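Local coordinates for protein peroxide stress regulator PerR, FUR family (Streptococcus pyogenes, PDB 4LMY) that probably senses peroxide stress as a zinc-binding transcription factor of the ferric uptake regulator family and binds DNA to control the response, at residues T30-I34 against T65-N69; V74-S80 against Y92-H97; H97-N101 against D112-V118. One frame throughout, in Å; residues are numbered along the deposited sequence.

Interaction 1: T30-I34 against T65-N69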
loop_
_atom_site.group_PDB
_atom_site.type_symbol
_atom_site.label_atom_id
_atom_site.label_comp_id
_atom_site.label_asym_id
_atom_site.label_seq_id
_atom_site.Cartn_x
_atom_site.Cartn_y
_atom_site.Cartn_z
ATOM N N THR B 30 -23.450 -16.498 -7.383
ATOM C CA THR B 30 -22.546 -16.599 -8.522
ATOM C C THR B 30 -21.775 -15.295 -8.701
ATOM O O THR B 30 -20.574 -15.302 -8.973
ATOM C CB THR B 30 -23.320 -16.929 -9.815
ATOM O OG1 THR B 30 -23.804 -18.277 -9.748
ATOM C CG2 THR B 30 -22.422 -16.787 -11.027
ATOM N N ARG B 31 -22.472 -14.176 -8.526
ATOM C CA ARG B 31 -21.847 -12.864 -8.639
ATOM C C ARG B 31 -20.776 -12.675 -7.572
ATOM O O ARG B 31 -19.699 -12.145 -7.848
ATOM C CB ARG B 31 -22.902 -11.761 -8.549
ATOM C CG ARG B 31 -22.348 -10.349 -8.623
ATOM C CD ARG B 31 -23.352 -9.412 -9.273
ATOM N NE ARG B 31 -23.479 -9.663 -10.706
ATOM C CZ ARG B 31 -24.573 -9.409 -11.416
ATOM N NH1 ARG B 31 -25.647 -8.906 -10.824
ATOM N NH2 ARG B 31 -24.599 -9.667 -12.717
ATOM N N LYS B 32 -21.071 -13.126 -6.357
ATOM C CA LYS B 32 -20.103 -13.059 -5.268
ATOM C C LYS B 32 -18.881 -13.922 -5.561
ATOM O O LYS B 32 -17.747 -13.528 -5.278
ATOM C CB LYS B 32 -20.746 -13.486 -3.948
ATOM C CG LYS B 32 -21.704 -12.460 -3.384
ATOM C CD LYS B 32 -22.165 -12.825 -1.981
ATOM C CE LYS B 32 -23.463 -13.609 -2.000
ATOM N NZ LYS B 32 -23.850 -14.069 -0.634
ATOM N N ALA B 33 -19.120 -15.098 -6.132
ATOM C CA ALA B 33 -18.039 -16.020 -6.468
ATOM C C ALA B 33 -17.104 -15.443 -7.524
ATOM O O ALA B 33 -15.886 -15.583 -7.431
ATOM C CB ALA B 33 -18.602 -17.344 -6.934
ATOM N N ILE B 34 -17.677 -14.791 -8.528
ATOM C CA ILE B 34 -16.885 -14.225 -9.613
ATOM C C ILE B 34 -16.071 -13.016 -9.141
ATOM O O ILE B 34 -14.906 -12.858 -9.511
ATOM C CB ILE B 34 -17.774 -13.878 -10.826
ATOM C CG1 ILE B 34 -18.315 -15.166 -11.451
ATOM C CG2 ILE B 34 -16.999 -13.078 -11.856
ATOM C CD1 ILE B 34 -19.341 -14.949 -12.534
ATOM N N THR B 65 -23.226 -16.624 -18.356
ATOM C CA THR B 65 -23.275 -16.122 -16.987
ATOM C C THR B 65 -22.021 -15.315 -16.667
ATOM O O THR B 65 -22.095 -14.234 -16.086
ATOM C CB THR B 65 -23.408 -17.272 -15.977
ATOM O OG1 THR B 65 -24.607 -18.008 -16.248
ATOM C CG2 THR B 65 -23.458 -16.734 -14.557
ATOM N N VAL B 66 -20.870 -15.848 -17.063
ATOM C CA VAL B 66 -19.599 -15.166 -16.853
ATOM C C VAL B 66 -19.546 -13.831 -17.600
ATOM O O VAL B 66 -19.160 -12.811 -17.028
ATOM C CB VAL B 66 -18.407 -16.060 -17.250
ATOM C CG1 VAL B 66 -17.100 -15.303 -17.104
ATOM C CG2 VAL B 66 -18.394 -17.329 -16.401
ATOM N N TYR B 67 -19.946 -13.840 -18.869
ATOM C CA TYR B 67 -20.015 -12.614 -19.664
ATOM C C TYR B 67 -20.915 -11.574 -18.998
ATOM O O TYR B 67 -20.566 -10.395 -18.920
ATOM C CB TYR B 67 -20.548 -12.918 -21.068
ATOM C CG TYR B 67 -19.512 -13.399 -22.061
ATOM C CD1 TYR B 67 -18.267 -12.787 -22.155
ATOM C CD2 TYR B 67 -19.786 -14.456 -22.918
ATOM C CE1 TYR B 67 -17.323 -13.221 -23.071
ATOM C CE2 TYR B 67 -18.851 -14.896 -23.836
ATOM C CZ TYR B 67 -17.620 -14.277 -23.907
ATOM O OH TYR B 67 -16.689 -14.715 -24.820
ATOM N N ASN B 68 -22.074 -12.023 -18.523
ATOM C CA ASN B 68 -23.039 -11.141 -17.874
ATOM C C ASN B 68 -22.441 -10.459 -16.651
ATOM O O ASN B 68 -22.597 -9.251 -16.458
ATOM C CB ASN B 68 -24.297 -11.911 -17.466
ATOM C CG ASN B 68 -25.156 -12.305 -18.655
ATOM O OD1 ASN B 68 -25.021 -11.750 -19.745
ATOM N ND2 ASN B 68 -26.048 -13.264 -18.445
ATOM N N ASN B 69 -21.752 -11.241 -15.830
ATOM C CA ASN B 69 -21.141 -10.718 -14.613
ATOM C C ASN B 69 -19.963 -9.792 -14.897
ATOM O O ASN B 69 -19.801 -8.765 -14.238
ATOM C CB ASN B 69 -20.712 -11.864 -13.696
ATOM C CG ASN B 69 -21.861 -12.414 -12.877
ATOM O OD1 ASN B 69 -22.122 -11.948 -11.768
ATOM N ND2 ASN B 69 -22.555 -13.411 -13.418
#

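Interaction 2: V74-S80 against Y92-H97. With ZN (zinc ion), chain E.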
loop_
_atom_site.group_PDB
_atom_site.type_symbol
_atom_site.label_atom_id
_atom_site.label_comp_id
_atom_site.label_asym_id
_atom_site.label_seq_id
_atom_site.Cartn_x
_atom_site.Cartn_y
_atom_site.Cartn_z
ATOM N N VAL B 74 -17.150 -4.579 -15.344
ATOM C CA VAL B 74 -16.414 -3.687 -16.237
ATOM C C VAL B 74 -17.074 -2.312 -16.294
ATOM O O VAL B 74 -16.400 -1.286 -16.198
ATOM C CB VAL B 74 -16.286 -4.277 -17.661
ATOM C CG1 VAL B 74 -15.891 -3.201 -18.661
ATOM C CG2 VAL B 74 -15.275 -5.413 -17.675
ATOM N N ASP B 75 -18.396 -2.298 -16.433
ATOM C CA ASP B 75 -19.144 -1.047 -16.507
ATOM C C ASP B 75 -19.109 -0.271 -15.192
ATOM O O ASP B 75 -18.977 0.952 -15.192
ATOM C CB ASP B 75 -20.591 -1.301 -16.933
ATOM C CG ASP B 75 -20.699 -1.831 -18.350
ATOM O OD1 ASP B 75 -19.679 -1.817 -19.069
ATOM O OD2 ASP B 75 -21.804 -2.256 -18.745
ATOM N N GLU B 76 -19.226 -0.982 -14.074
ATOM C CA GLU B 76 -19.212 -0.337 -12.763
ATOM C C GLU B 76 -17.798 0.056 -12.329
ATOM O O GLU B 76 -17.612 0.671 -11.280
ATOM C CB GLU B 76 -19.885 -1.221 -11.706
ATOM C CG GLU B 76 -21.360 -1.504 -11.974
ATOM C CD GLU B 76 -22.204 -0.243 -12.049
ATOM O OE1 GLU B 76 -23.190 -0.235 -12.817
ATOM O OE2 GLU B 76 -21.890 0.734 -11.337
ATOM N N GLY B 77 -16.809 -0.312 -13.138
ATOM C CA GLY B 77 -15.450 0.172 -12.965
ATOM C C GLY B 77 -14.566 -0.599 -12.005
ATOM O O GLY B 77 -13.680 -0.021 -11.375
ATOM N N PHE B 78 -14.786 -1.906 -11.898
ATOM C CA PHE B 78 -13.992 -2.727 -10.990
ATOM C C PHE B 78 -13.097 -3.721 -11.726
ATOM O O PHE B 78 -12.202 -4.322 -11.130
ATOM C CB PHE B 78 -14.898 -3.454 -9.993
ATOM C CG PHE B 78 -15.710 -2.531 -9.132
ATOM C CD1 PHE B 78 -15.094 -1.738 -8.178
ATOM C CD2 PHE B 78 -17.085 -2.454 -9.275
ATOM C CE1 PHE B 78 -15.833 -0.887 -7.383
ATOM C CE2 PHE B 78 -17.831 -1.603 -8.482
ATOM C CZ PHE B 78 -17.202 -0.818 -7.534
ATOM N N VAL B 79 -13.343 -3.892 -13.021
ATOM C CA VAL B 79 -12.554 -4.803 -13.845
ATOM C C VAL B 79 -12.242 -4.161 -15.197
ATOM O O VAL B 79 -13.100 -3.511 -15.794
ATOM C CB VAL B 79 -13.287 -6.155 -14.053
ATOM C CG1 VAL B 79 -12.647 -6.962 -15.177
ATOM C CG2 VAL B 79 -13.305 -6.962 -12.759
ATOM N N SER B 80 -11.012 -4.333 -15.669
ATOM C CA SER B 80 -10.612 -3.807 -16.970
ATOM C C SER B 80 -10.391 -4.918 -17.994
ATOM O O SER B 80 -9.860 -5.980 -17.668
ATOM C CB SER B 80 -9.344 -2.963 -16.836
ATOM O OG SER B 80 -8.341 -3.659 -16.116
ATOM N N TYR B 92 -9.131 -10.271 -18.442
ATOM C CA TYR B 92 -9.746 -9.411 -17.443
ATOM C C TYR B 92 -8.882 -9.295 -16.196
ATOM O O TYR B 92 -8.213 -10.246 -15.801
ATOM C CB TYR B 92 -11.137 -9.937 -17.084
ATOM C CG TYR B 92 -12.079 -9.998 -18.266
ATOM C CD1 TYR B 92 -12.952 -8.955 -18.537
ATOM C CD2 TYR B 92 -12.086 -11.096 -19.119
ATOM C CE1 TYR B 92 -13.812 -9.004 -19.618
ATOM C CE2 TYR B 92 -12.939 -11.153 -20.204
ATOM C CZ TYR B 92 -13.801 -10.105 -20.447
ATOM O OH TYR B 92 -14.656 -10.158 -21.526
ATOM N N ASP B 93 -8.900 -8.119 -15.578
ATOM C CA ASP B 93 -8.112 -7.879 -14.378
ATOM C C ASP B 93 -8.891 -7.036 -13.382
ATOM O O ASP B 93 -9.408 -5.974 -13.727
ATOM C CB ASP B 93 -6.808 -7.166 -14.731
ATOM C CG ASP B 93 -5.891 -7.004 -13.536
ATOM O OD1 ASP B 93 -5.679 -8.000 -12.812
ATOM O OD2 ASP B 93 -5.389 -5.883 -13.317
ATOM N N PHE B 94 -8.972 -7.510 -12.145
ATOM C CA PHE B 94 -9.626 -6.749 -11.090
ATOM C C PHE B 94 -8.694 -5.643 -10.605
ATOM O O PHE B 94 -7.536 -5.903 -10.278
ATOM C CB PHE B 94 -10.013 -7.665 -9.926
ATOM C CG PHE B 94 -10.884 -7.001 -8.898
ATOM C CD1 PHE B 94 -12.264 -7.080 -8.984
ATOM C CD2 PHE B 94 -10.323 -6.288 -7.851
ATOM C CE1 PHE B 94 -13.067 -6.466 -8.043
ATOM C CE2 PHE B 94 -11.121 -5.671 -6.909
ATOM C CZ PHE B 94 -12.495 -5.762 -7.004
ATOM N N MET B 95 -9.195 -4.412 -10.564
ATOM C CA MET B 95 -8.403 -3.289 -10.064
ATOM C C MET B 95 -9.214 -2.379 -9.137
ATOM O O MET B 95 -8.782 -1.279 -8.791
ATOM C CB MET B 95 -7.762 -2.505 -11.221
ATOM C CG MET B 95 -8.596 -1.374 -11.823
ATOM S SD MET B 95 -10.232 -1.859 -12.396
ATOM C CE MET B 95 -10.287 -1.034 -13.985
ATOM N N GLY B 96 -10.381 -2.865 -8.720
ATOM C CA GLY B 96 -11.267 -2.118 -7.844
ATOM C C GLY B 96 -10.611 -1.622 -6.567
ATOM O O GLY B 96 -9.728 -2.272 -6.010
ATOM N N HIS B 97 -11.062 -0.464 -6.104
ATOM C CA HIS B 97 -10.487 0.191 -4.937
ATOM C C HIS B 97 -11.040 -0.355 -3.624
ATOM O O HIS B 97 -11.921 -1.214 -3.604
ATOM C CB HIS B 97 -10.795 1.683 -5.003
ATOM C CG HIS B 97 -12.256 1.991 -4.891
ATOM N ND1 HIS B 97 -13.107 1.962 -5.976
ATOM C CD2 HIS B 97 -13.018 2.315 -3.822
ATOM C CE1 HIS B 97 -14.329 2.264 -5.578
ATOM N NE2 HIS B 97 -14.306 2.481 -4.276
HETATM ZN ZN ZN E . -15.992 2.778 -2.899
HETATM O O HOH W 1 -12.313 1.026 -8.668
#

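Interaction 3: H97-N101 against D112-V118. With ZN (zinc ion), chain E.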
loop_
_atom_site.group_PDB
_atom_site.type_symbol
_atom_site.label_atom_id
_atom_site.label_comp_id
_atom_site.label_asym_id
_atom_site.label_seq_id
_atom_site.Cartn_x
_atom_site.Cartn_y
_atom_site.Cartn_z
ATOM N N HIS B 97 -11.062 -0.464 -6.104
ATOM C CA HIS B 97 -10.487 0.191 -4.937
ATOM C C HIS B 97 -11.040 -0.355 -3.624
ATOM O O HIS B 97 -11.921 -1.214 -3.604
ATOM C CB HIS B 97 -10.795 1.683 -5.003
ATOM C CG HIS B 97 -12.256 1.991 -4.891
ATOM N ND1 HIS B 97 -13.107 1.962 -5.976
ATOM C CD2 HIS B 97 -13.018 2.315 -3.822
ATOM C CE1 HIS B 97 -14.329 2.264 -5.578
ATOM N NE2 HIS B 97 -14.306 2.481 -4.276
ATOM N N GLN B 98 -10.520 0.169 -2.521
ATOM C CA GLN B 98 -11.055 -0.137 -1.205
ATOM C C GLN B 98 -11.056 1.141 -0.377
ATOM O O GLN B 98 -10.609 2.193 -0.840
ATOM C CB GLN B 98 -10.214 -1.208 -0.509
ATOM C CG GLN B 98 -8.836 -0.723 -0.115
ATOM C CD GLN B 98 -8.112 -1.689 0.794
ATOM O OE1 GLN B 98 -6.902 -1.597 0.960
ATOM N NE2 GLN B 98 -8.848 -2.611 1.400
ATOM N N HIS B 99 -11.543 1.047 0.852
ATOM C CA HIS B 99 -11.557 2.201 1.739
ATOM C C HIS B 99 -10.937 1.848 3.080
ATOM O O HIS B 99 -11.330 0.877 3.722
ATOM C CB HIS B 99 -12.979 2.731 1.905
ATOM C CG HIS B 99 -13.612 3.133 0.611
ATOM N ND1 HIS B 99 -13.637 4.436 0.167
ATOM C CD2 HIS B 99 -14.210 2.393 -0.354
ATOM C CE1 HIS B 99 -14.240 4.487 -1.007
ATOM N NE2 HIS B 99 -14.594 3.260 -1.347
ATOM N N VAL B 100 -9.961 2.656 3.485
ATOM C CA VAL B 100 -9.133 2.375 4.649
ATOM C C VAL B 100 -9.300 3.466 5.703
ATOM O O VAL B 100 -9.362 4.648 5.377
ATOM C CB VAL B 100 -7.643 2.297 4.240
ATOM C CG1 VAL B 100 -6.745 1.997 5.441
ATOM C CG2 VAL B 100 -7.450 1.260 3.141
ATOM N N ASN B 101 -9.373 3.067 6.968
ATOM C CA ASN B 101 -9.464 4.037 8.055
ATOM C C ASN B 101 -8.120 4.650 8.423
ATOM O O ASN B 101 -7.083 3.992 8.351
ATOM C CB ASN B 101 -10.068 3.395 9.302
ATOM C CG ASN B 101 -11.567 3.233 9.204
ATOM O OD1 ASN B 101 -12.234 3.955 8.463
ATOM N ND2 ASN B 101 -12.110 2.293 9.965
ATOM N N ASP B 112 -11.697 8.119 6.815
ATOM C CA ASP B 112 -11.384 7.076 5.848
ATOM C C ASP B 112 -10.963 7.677 4.516
ATOM O O ASP B 112 -11.311 8.815 4.198
ATOM C CB ASP B 112 -12.563 6.114 5.665
ATOM C CG ASP B 112 -13.817 6.807 5.176
ATOM O OD1 ASP B 112 -13.987 6.926 3.947
ATOM O OD2 ASP B 112 -14.631 7.228 6.024
ATOM N N PHE B 113 -10.195 6.913 3.748
ATOM C CA PHE B 113 -9.739 7.356 2.438
ATOM C C PHE B 113 -9.833 6.228 1.415
ATOM O O PHE B 113 -9.926 5.051 1.774
ATOM C CB PHE B 113 -8.308 7.907 2.511
ATOM C CG PHE B 113 -7.267 6.869 2.833
ATOM C CD1 PHE B 113 -6.489 6.317 1.829
ATOM C CD2 PHE B 113 -7.062 6.453 4.138
ATOM C CE1 PHE B 113 -5.527 5.364 2.119
ATOM C CE2 PHE B 113 -6.100 5.500 4.436
ATOM C CZ PHE B 113 -5.334 4.958 3.426
ATOM N N MET B 114 -9.812 6.596 0.139
ATOM C CA MET B 114 -9.904 5.623 -0.941
ATOM C C MET B 114 -8.530 5.117 -1.329
ATOM O O MET B 114 -7.632 5.905 -1.626
ATOM C CB MET B 114 -10.561 6.254 -2.164
ATOM C CG MET B 114 -10.873 5.266 -3.270
ATOM S SD MET B 114 -11.825 6.030 -4.594
ATOM C CE MET B 114 -10.523 6.535 -5.716
ATOM N N ASP B 115 -8.376 3.798 -1.342
ATOM C CA ASP B 115 -7.092 3.185 -1.649
ATOM C C ASP B 115 -7.141 2.291 -2.884
ATOM O O ASP B 115 -8.088 1.532 -3.073
ATOM C CB ASP B 115 -6.614 2.364 -0.456
ATOM C CG ASP B 115 -5.467 1.449 -0.811
ATOM O OD1 ASP B 115 -5.684 0.224 -0.892
ATOM O OD2 ASP B 115 -4.352 1.961 -1.027
ATOM N N VAL B 116 -6.107 2.384 -3.714
ATOM C CA VAL B 116 -5.936 1.475 -4.844
ATOM C C VAL B 116 -4.584 0.768 -4.758
ATOM O O VAL B 116 -4.160 0.098 -5.701
ATOM C CB VAL B 116 -6.029 2.219 -6.192
ATOM C CG1 VAL B 116 -7.384 2.899 -6.337
ATOM C CG2 VAL B 116 -4.904 3.238 -6.321
ATOM N N ASP B 117 -3.912 0.909 -3.618
ATOM C CA ASP B 117 -2.532 0.443 -3.487
ATOM C C ASP B 117 -2.370 -0.943 -2.856
ATOM O O ASP B 117 -1.434 -1.669 -3.190
ATOM C CB ASP B 117 -1.687 1.470 -2.725
ATOM C CG ASP B 117 -1.369 2.698 -3.560
ATOM O OD1 ASP B 117 -1.038 2.537 -4.754
ATOM O OD2 ASP B 117 -1.450 3.824 -3.025
ATOM N N VAL B 118 -3.266 -1.306 -1.942
ATOM C CA VAL B 118 -3.158 -2.593 -1.249
ATOM C C VAL B 118 -3.265 -3.787 -2.200
ATOM O O VAL B 118 -2.635 -4.819 -1.979
ATOM C CB VAL B 118 -4.173 -2.705 -0.085
ATOM C CG1 VAL B 118 -4.215 -4.121 0.491
ATOM C CG2 VAL B 118 -3.816 -1.711 1.004
HETATM ZN ZN ZN E . -15.992 2.778 -2.899
HETATM O O HOH W 2 -12.919 6.832 1.442
HETATM O O HOH W 3 -14.539 5.161 8.762
#

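Interaction 1: T30-I34 against T65-N69
R31 and N69 meet where the carboxamide of N69 points at helix 29-40: R31 NE donates to N69 OD1 over 2.9 Å. In this bent bond NE stands above the carbonyl plane, OD1 is tilted from the guanidinium plane, and the two flat groups are turned 61° against each other. With CG anti to the backbone N (chi1 179°) and bends at chi2 and chi3, the R31 chain curls round the oxygen, its CB 3.3 Å from N69 OD1. The other end of the amide turns back into its own helix, N69 ND2 giving a nearly straight bond to T65 O at 2.8 Å; N69 N takes the same oxygen from the opposite face. I34 CD1 packs against the amide, 3.6 Å from N69 CG. T30 and T65 cross at about a right angle, their CG2 methyls 3.7 Å apart. The segments cross at -74°, and I34 and V66 also meet helix 47-54, a three-helix core consistent with the winged-helix DNA-binding domain of the Fur family, helix 63-75 probably being the recognition helix. Buried yet partnered at both polar atoms, the N69 amide is fixed in rotation, with the I34 and T30 methyls packed beside it.

Interaction 2: V74-S80 against Y92-H97
F78 O gathers three neighbours just beyond the last paired residues of a hairpin: M95 N donates to it at 3.1 Å, G96 N adds a weak bond, and the oxygen lies over one face of the F94 ring, 3.5 Å from F94 CD1, offset toward the rim. M95 CG sits between the backbone N and the carbonyl carbon (chi1 88°), and further bends curl the thioether back across the other strand, where M95 CE touches S80 CB at 3.6 Å. Strands 79-82 and 91-94 are antiparallel here: V79 and F94 form a non-hydrogen-bonded pair, S80 and D93 a hydrogen-bonded one. This hairpin, entered from helix 63-75 through a Schellman motif at G77, is the wing of the winged-helix fold usual in this family. V79 spreads its branches, CG1 against Y92 CB at 3.8 Å and CG2 toward F94, which also packs on helix 29-40. Before the paired strands, toward the metal, the F78 ring has G96 CA in plane at its edge, and F78 CE1 approaches H97 CE1 at 3.9 Å. Water 1 accepts from H97 ND1 and donates to G77 O, while H97 NE2 binds zinc at 2.2 Å.

Interaction 3: H97-N101 against D112-V118
V100 and F113 lie side by side in the close-packed part of this antiparallel pairing, the two pointing the same way, F113 CE2 3.6 Å from V100 CB. F113 CG sits between backbone N and carbonyl carbon (chi1 67°), which lays the ring over the neighbouring strand. V100 CG2 continues the same face onto D115 CB. Two hydrogen-bonded pairs, Q98 with D115 and V100 with F113, hold the backbones; D115 N to Q98 O, at 2.8 Å, is almost straight. The D115 carboxylate turns along its own chain: OD1 accepts from V118 N through its syn lone pair, OD2 from D117 N in an Asx turn, which probably helps to fix the turn leading into helix 118-129. I121 of the second subunit packs on D115 and V118.

The end of the contact at N101 and D112 is looser and linked through water. Water 2 donates to D112 OD1 at 2.7 Å and accepts from H99 ND1; D112 OD1 also bonds S5. Water 3 joins N101 OD1 to D112 OD2, the latter weakly.

M114 SD lies over one face of the H97 ring in a Met-aromatic contact, 4.2 Å from its centroid and offset toward the rim. H97, just before strand 98-104, and H99 within it enter a zinc site with H4, H6 and H19, between the DNA-binding and dimerisation domains as in Fur-family regulators.

How the interactions relate
From the N terminus, interaction 1 comes first: it brings helix 63-75 back against helix 29-40, closing a loop of 30 residues that includes helix 47-54. The same helix 63-75 then runs into interaction 2, where the wing hairpin closes over 11 intervening residues. Interaction 3 closes a second hairpin, strands 98-104 and 110-115, over 10 residues. The three follow in series, none enclosing or crossing another. Interactions 1 and 2 lie about 13 Å apart, centre to centre, within what is probably the winged-helix DNA-binding domain. H97 belongs to both 2 and 3, so the chain passes at the zinc ion from the wing to the sheet that meets the second subunit.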